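Local coordinates for putative ABC-transporter ATP-binding protein (Alicyclobacillus acidocaldarius, PDB 1Z47) that probably binds and hydrolyses ATP as the nucleotide-binding subunit of a putative sulfate ABC transporter, at residues G247-I261 with V274-P286. Sequence-based numbering, arbitrary orientation.
Sequences GESNVWTRAVQNGRI and VSEGSEVAVVVRP
Val256 pushes its two methyls into a hollow formed by Val274, the type II turn 275-278 and the start of strand 279-284. CG2 lies 4.0 Å from both Val274 CG1 and Val280 CG1, while CG1, anti to the backbone N (chi1 179°), lies against Glu276 OE2, the two side chains crossing at about a right angle. That carboxylate, folded back by a bend at chi2 (-67°), plugs the type I' turn 257-260: OE1 takes Asn258 N at 2.7 Å through its syn lone pair, and OE2 takes Gly259 N at 2.8 Å. Between the ends, strands 250-255 and 279-284 pair antiparallel, Trp252 and Arg254 exchanging two backbone bonds each with Val282 and Val280. On one face Val251 CG1 rests against both Ala281 CB and Val283 CG2; on the other, the CG of Arg254 rests on Val282 CG2 at 3.5 Å before its guanidinium turns away to Glu323. At the far end Val284 O is gripped from opposite faces of its plane by Asn250 N and, at 3.1 Å, by Asn250 ND2, while OD1 of the same amide accepts from Glu326 N. Pro286 fits against Glu248 and Asn250, and Arg285, extended, runs its CG and CD past Glu248 O and bonds it through NH1 at 3.0 Å, NH1 also reaching Ile246 O. Strand 351-354 completes the three-stranded sheet beyond 279-284. Polar clasps thus close the ladder at both ends, and the two turn amides would tend to stabilise Glu276 as an anion.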
loop_
_atom_site.group_PDB
_atom_site.type_symbol
_atom_site.label_atom_id
_atom_site.label_comp_id
_atom_site.label_asym_id
_atom_site.label_seq_id
_atom_site.Cartn_x
_atom_site.Cartn_y
_atom_site.Cartn_z
ATOM N N GLY B 247 11.116 2.181 4.962
ATOM C CA GLY B 247 10.480 2.486 6.232
ATOM C C GLY B 247 9.925 3.894 6.142
ATOM O O GLY B 247 9.922 4.503 5.074
ATOM N N GLU B 248 9.466 4.413 7.267
ATOM C CA GLU B 248 8.905 5.750 7.314
ATOM C C GLU B 248 9.895 6.656 8.021
ATOM O O GLU B 248 10.690 6.188 8.844
ATOM C CB GLU B 248 7.571 5.698 8.047
ATOM C CG GLU B 248 6.507 4.998 7.187
ATOM C CD GLU B 248 5.227 4.683 7.932
ATOM O OE1 GLU B 248 5.125 3.561 8.478
ATOM O OE2 GLU B 248 4.329 5.556 7.970
ATOM N N SER B 249 9.859 7.946 7.709
ATOM C CA SER B 249 10.806 8.847 8.356
ATOM C C SER B 249 10.429 10.305 8.371
ATOM O O SER B 249 9.613 10.767 7.580
ATOM C CB SER B 249 12.197 8.708 7.709
ATOM O OG SER B 249 12.140 8.894 6.297
ATOM N N ASN B 250 11.002 11.005 9.339
ATOM C CA ASN B 250 10.865 12.444 9.444
ATOM C C ASN B 250 12.286 12.806 9.011
ATOM O O ASN B 250 13.246 12.226 9.511
ATOM C CB ASN B 250 10.617 12.869 10.891
ATOM C CG ASN B 250 9.202 12.549 11.360
ATOM O OD1 ASN B 250 8.241 13.281 11.077
ATOM N ND2 ASN B 250 9.065 11.435 12.070
ATOM N N VAL B 251 12.432 13.712 8.055
ATOM C CA VAL B 251 13.756 14.091 7.595
ATOM C C VAL B 251 13.851 15.607 7.622
ATOM O O VAL B 251 13.002 16.307 7.046
ATOM C CB VAL B 251 14.007 13.606 6.139
ATOM C CG1 VAL B 251 15.453 13.881 5.748
ATOM C CG2 VAL B 251 13.659 12.106 6.005
ATOM N N TRP B 252 14.870 16.124 8.302
ATOM C CA TRP B 252 15.028 17.567 8.395
ATOM C C TRP B 252 16.476 17.965 8.345
ATOM O O TRP B 252 17.354 17.176 8.665
ATOM C CB TRP B 252 14.458 18.119 9.696
ATOM C CG TRP B 252 13.149 17.593 10.068
ATOM C CD1 TRP B 252 12.900 16.623 10.981
ATOM C CD2 TRP B 252 11.878 18.019 9.571
ATOM N NE1 TRP B 252 11.550 16.421 11.098
ATOM C CE2 TRP B 252 10.900 17.263 10.239
ATOM C CE3 TRP B 252 11.473 18.967 8.622
ATOM C CZ2 TRP B 252 9.533 17.422 9.994
ATOM C CZ3 TRP B 252 10.109 19.127 8.374
ATOM C CH2 TRP B 252 9.162 18.359 9.058
ATOM N N THR B 253 16.705 19.223 7.980
ATOM C CA THR B 253 18.057 19.734 7.886
ATOM C C THR B 253 18.402 20.422 9.202
ATOM O O THR B 253 17.546 21.028 9.850
ATOM C CB THR B 253 18.183 20.762 6.733
ATOM O OG1 THR B 253 17.769 20.145 5.506
ATOM C CG2 THR B 253 19.638 21.253 6.584
ATOM N N ARG B 254 19.656 20.305 9.590
ATOM C CA ARG B 254 20.152 20.972 10.787
ATOM C C ARG B 254 21.570 21.351 10.445
ATOM O O ARG B 254 22.213 20.687 9.631
ATOM C CB ARG B 254 20.161 20.050 12.037
ATOM C CG ARG B 254 18.795 19.712 12.621
ATOM C CD ARG B 254 18.078 20.874 13.241
ATOM N NE ARG B 254 16.824 20.458 13.872
ATOM C CZ ARG B 254 15.631 20.416 13.262
ATOM N NH1 ARG B 254 15.501 20.761 11.986
ATOM N NH2 ARG B 254 14.553 20.055 13.944
ATOM N N ALA B 255 22.056 22.438 11.042
ATOM C CA ALA B 255 23.432 22.876 10.800
ATOM C C ALA B 255 24.218 22.432 12.026
ATOM O O ALA B 255 23.722 22.521 13.146
ATOM C CB ALA B 255 23.505 24.418 10.658
ATOM N N VAL B 256 25.435 21.966 11.821
ATOM C CA VAL B 256 26.248 21.515 12.935
ATOM C C VAL B 256 26.945 22.687 13.647
ATOM O O VAL B 256 27.527 23.548 12.992
ATOM C CB VAL B 256 27.330 20.565 12.433
ATOM C CG1 VAL B 256 28.200 20.113 13.583
ATOM C CG2 VAL B 256 26.683 19.400 11.699
ATOM N N GLN B 257 26.859 22.733 14.976
ATOM C CA GLN B 257 27.549 23.771 15.749
ATOM C C GLN B 257 27.957 23.116 17.075
ATOM O O GLN B 257 27.153 22.410 17.699
ATOM C CB GLN B 257 26.635 24.980 15.976
ATOM C CG GLN B 257 27.393 26.252 16.385
ATOM C CD GLN B 257 26.497 27.491 16.376
ATOM O OE1 GLN B 257 25.288 27.377 16.219
ATOM N NE2 GLN B 257 27.089 28.670 16.552
ATOM N N ASN B 258 29.213 23.311 17.469
ATOM C CA ASN B 258 29.757 22.718 18.695
ATOM C C ASN B 258 29.644 21.192 18.653
ATOM O O ASN B 258 29.319 20.552 19.671
ATOM C CB ASN B 258 29.016 23.270 19.922
ATOM C CG ASN B 258 29.025 24.776 19.966
ATOM O OD1 ASN B 258 30.068 25.402 19.759
ATOM N ND2 ASN B 258 27.859 25.380 20.232
ATOM N N GLY B 259 29.900 20.624 17.468
ATOM C CA GLY B 259 29.835 19.180 17.263
ATOM C C GLY B 259 28.486 18.489 17.492
ATOM O O GLY B 259 28.440 17.296 17.778
ATOM N N ARG B 260 27.391 19.224 17.358
ATOM C CA ARG B 260 26.065 18.661 17.582
ATOM C C ARG B 260 24.972 19.397 16.819
ATOM O O ARG B 260 25.212 20.480 16.266
ATOM C CB ARG B 260 25.742 18.724 19.088
ATOM C CG ARG B 260 25.641 20.135 19.648
ATOM C CD ARG B 260 25.753 20.171 21.188
ATOM N NE ARG B 260 25.513 21.523 21.707
ATOM C CZ ARG B 260 26.431 22.274 22.309
ATOM N NH1 ARG B 260 27.660 21.809 22.490
ATOM N NH2 ARG B 260 26.133 23.511 22.692
ATOM N N ILE B 261 23.784 18.790 16.753
ATOM C CA ILE B 261 22.649 19.458 16.157
ATOM C C ILE B 261 21.554 19.435 17.217
ATOM O O ILE B 261 21.566 18.581 18.108
ATOM C CB ILE B 261 22.157 18.775 14.861
ATOM C CG1 ILE B 261 21.861 17.289 15.113
ATOM C CG2 ILE B 261 23.198 18.967 13.766
ATOM C CD1 ILE B 261 21.136 16.608 13.933
ATOM N N VAL B 274 32.259 15.357 10.365
ATOM C CA VAL B 274 31.393 16.339 9.750
ATOM C C VAL B 274 31.885 17.668 10.305
ATOM O O VAL B 274 31.963 17.847 11.534
ATOM C CB VAL B 274 29.943 16.147 10.160
ATOM C CG1 VAL B 274 29.068 17.146 9.379
ATOM C CG2 VAL B 274 29.519 14.698 9.932
ATOM N N SER B 275 32.193 18.595 9.409
ATOM C CA SER B 275 32.707 19.914 9.797
ATOM C C SER B 275 31.724 20.872 10.448
ATOM O O SER B 275 30.513 20.826 10.181
ATOM C CB SER B 275 33.292 20.614 8.571
ATOM O OG SER B 275 34.251 19.791 7.948
ATOM N N GLU B 276 32.251 21.751 11.307
ATOM C CA GLU B 276 31.419 22.771 11.943
ATOM C C GLU B 276 30.783 23.590 10.811
ATOM O O GLU B 276 31.439 23.859 9.807
ATOM C CB GLU B 276 32.284 23.714 12.802
ATOM C CG GLU B 276 32.679 23.145 14.153
ATOM C CD GLU B 276 31.481 22.984 15.073
ATOM O OE1 GLU B 276 30.989 24.018 15.589
ATOM O OE2 GLU B 276 31.026 21.828 15.260
ATOM N N GLY B 277 29.521 23.975 10.975
ATOM C CA GLY B 277 28.858 24.793 9.965
ATOM C C GLY B 277 28.260 24.088 8.759
ATOM O O GLY B 277 27.518 24.693 7.989
ATOM N N SER B 278 28.573 22.820 8.573
ATOM C CA SER B 278 28.013 22.076 7.443
ATOM C C SER B 278 26.589 21.643 7.764
ATOM O O SER B 278 26.223 21.521 8.931
ATOM C CB SER B 278 28.840 20.834 7.190
ATOM O OG SER B 278 28.620 19.928 8.263
ATOM N N GLU B 279 25.779 21.378 6.740
ATOM C CA GLU B 279 24.396 20.956 6.987
ATOM C C GLU B 279 24.261 19.433 6.896
ATOM O O GLU B 279 24.970 18.790 6.109
ATOM C CB GLU B 279 23.462 21.614 5.969
ATOM C CG GLU B 279 23.430 23.136 6.082
ATOM C CD GLU B 279 22.513 23.778 5.066
ATOM O OE1 GLU B 279 22.455 23.286 3.922
ATOM O OE2 GLU B 279 21.857 24.779 5.405
ATOM N N VAL B 280 23.385 18.860 7.721
ATOM C CA VAL B 280 23.147 17.406 7.690
ATOM C C VAL B 280 21.646 17.203 7.677
ATOM O O VAL B 280 20.873 18.127 8.005
ATOM C CB VAL B 280 23.651 16.673 8.975
ATOM C CG1 VAL B 280 25.141 16.791 9.122
ATOM C CG2 VAL B 280 22.970 17.272 10.204
ATOM N N ALA B 281 21.242 15.990 7.297
ATOM C CA ALA B 281 19.838 15.611 7.316
ATOM C C ALA B 281 19.719 14.724 8.549
ATOM O O ALA B 281 20.498 13.795 8.724
ATOM C CB ALA B 281 19.455 14.788 6.049
ATOM N N VAL B 282 18.776 15.034 9.415
ATOM C CA VAL B 282 18.555 14.192 10.579
ATOM C C VAL B 282 17.357 13.332 10.148
ATOM O O VAL B 282 16.362 13.862 9.636
ATOM C CB VAL B 282 18.149 15.008 11.808
ATOM C CG1 VAL B 282 18.305 14.163 13.067
ATOM C CG2 VAL B 282 18.963 16.257 11.870
ATOM N N VAL B 283 17.467 12.022 10.325
ATOM C CA VAL B 283 16.369 11.116 9.968
ATOM C C VAL B 283 15.868 10.430 11.242
ATOM O O VAL B 283 16.629 9.760 11.934
ATOM C CB VAL B 283 16.846 10.074 8.929
ATOM C CG1 VAL B 283 15.690 9.152 8.512
ATOM C CG2 VAL B 283 17.359 10.793 7.696
ATOM N N VAL B 284 14.594 10.620 11.557
ATOM C CA VAL B 284 14.014 10.024 12.759
ATOM C C VAL B 284 12.706 9.336 12.404
ATOM O O VAL B 284 11.783 9.969 11.886
ATOM C CB VAL B 284 13.753 11.120 13.856
ATOM C CG1 VAL B 284 13.123 10.496 15.110
ATOM C CG2 VAL B 284 15.070 11.855 14.187
ATOM N N ARG B 285 12.632 8.030 12.668
ATOM C CA ARG B 285 11.420 7.279 12.366
ATOM C C ARG B 285 10.287 7.613 13.327
ATOM O O ARG B 285 10.513 7.796 14.513
ATOM C CB ARG B 285 11.740 5.777 12.336
ATOM C CG ARG B 285 12.742 5.437 11.218
ATOM C CD ARG B 285 12.737 3.961 10.856
ATOM N NE ARG B 285 13.860 3.576 10.020
ATOM C CZ ARG B 285 13.912 3.734 8.706
ATOM N NH1 ARG B 285 12.892 4.278 8.058
ATOM N NH2 ARG B 285 14.979 3.326 8.042
ATOM N N PRO B 286 9.053 7.715 12.820
ATOM C CA PRO B 286 7.883 8.053 13.649
ATOM C C PRO B 286 7.747 7.278 14.967
ATOM O O PRO B 286 7.319 7.834 15.980
ATOM C CB PRO B 286 6.710 7.799 12.711
ATOM C CG PRO B 286 7.272 8.184 11.360
ATOM C CD PRO B 286 8.656 7.511 11.415
#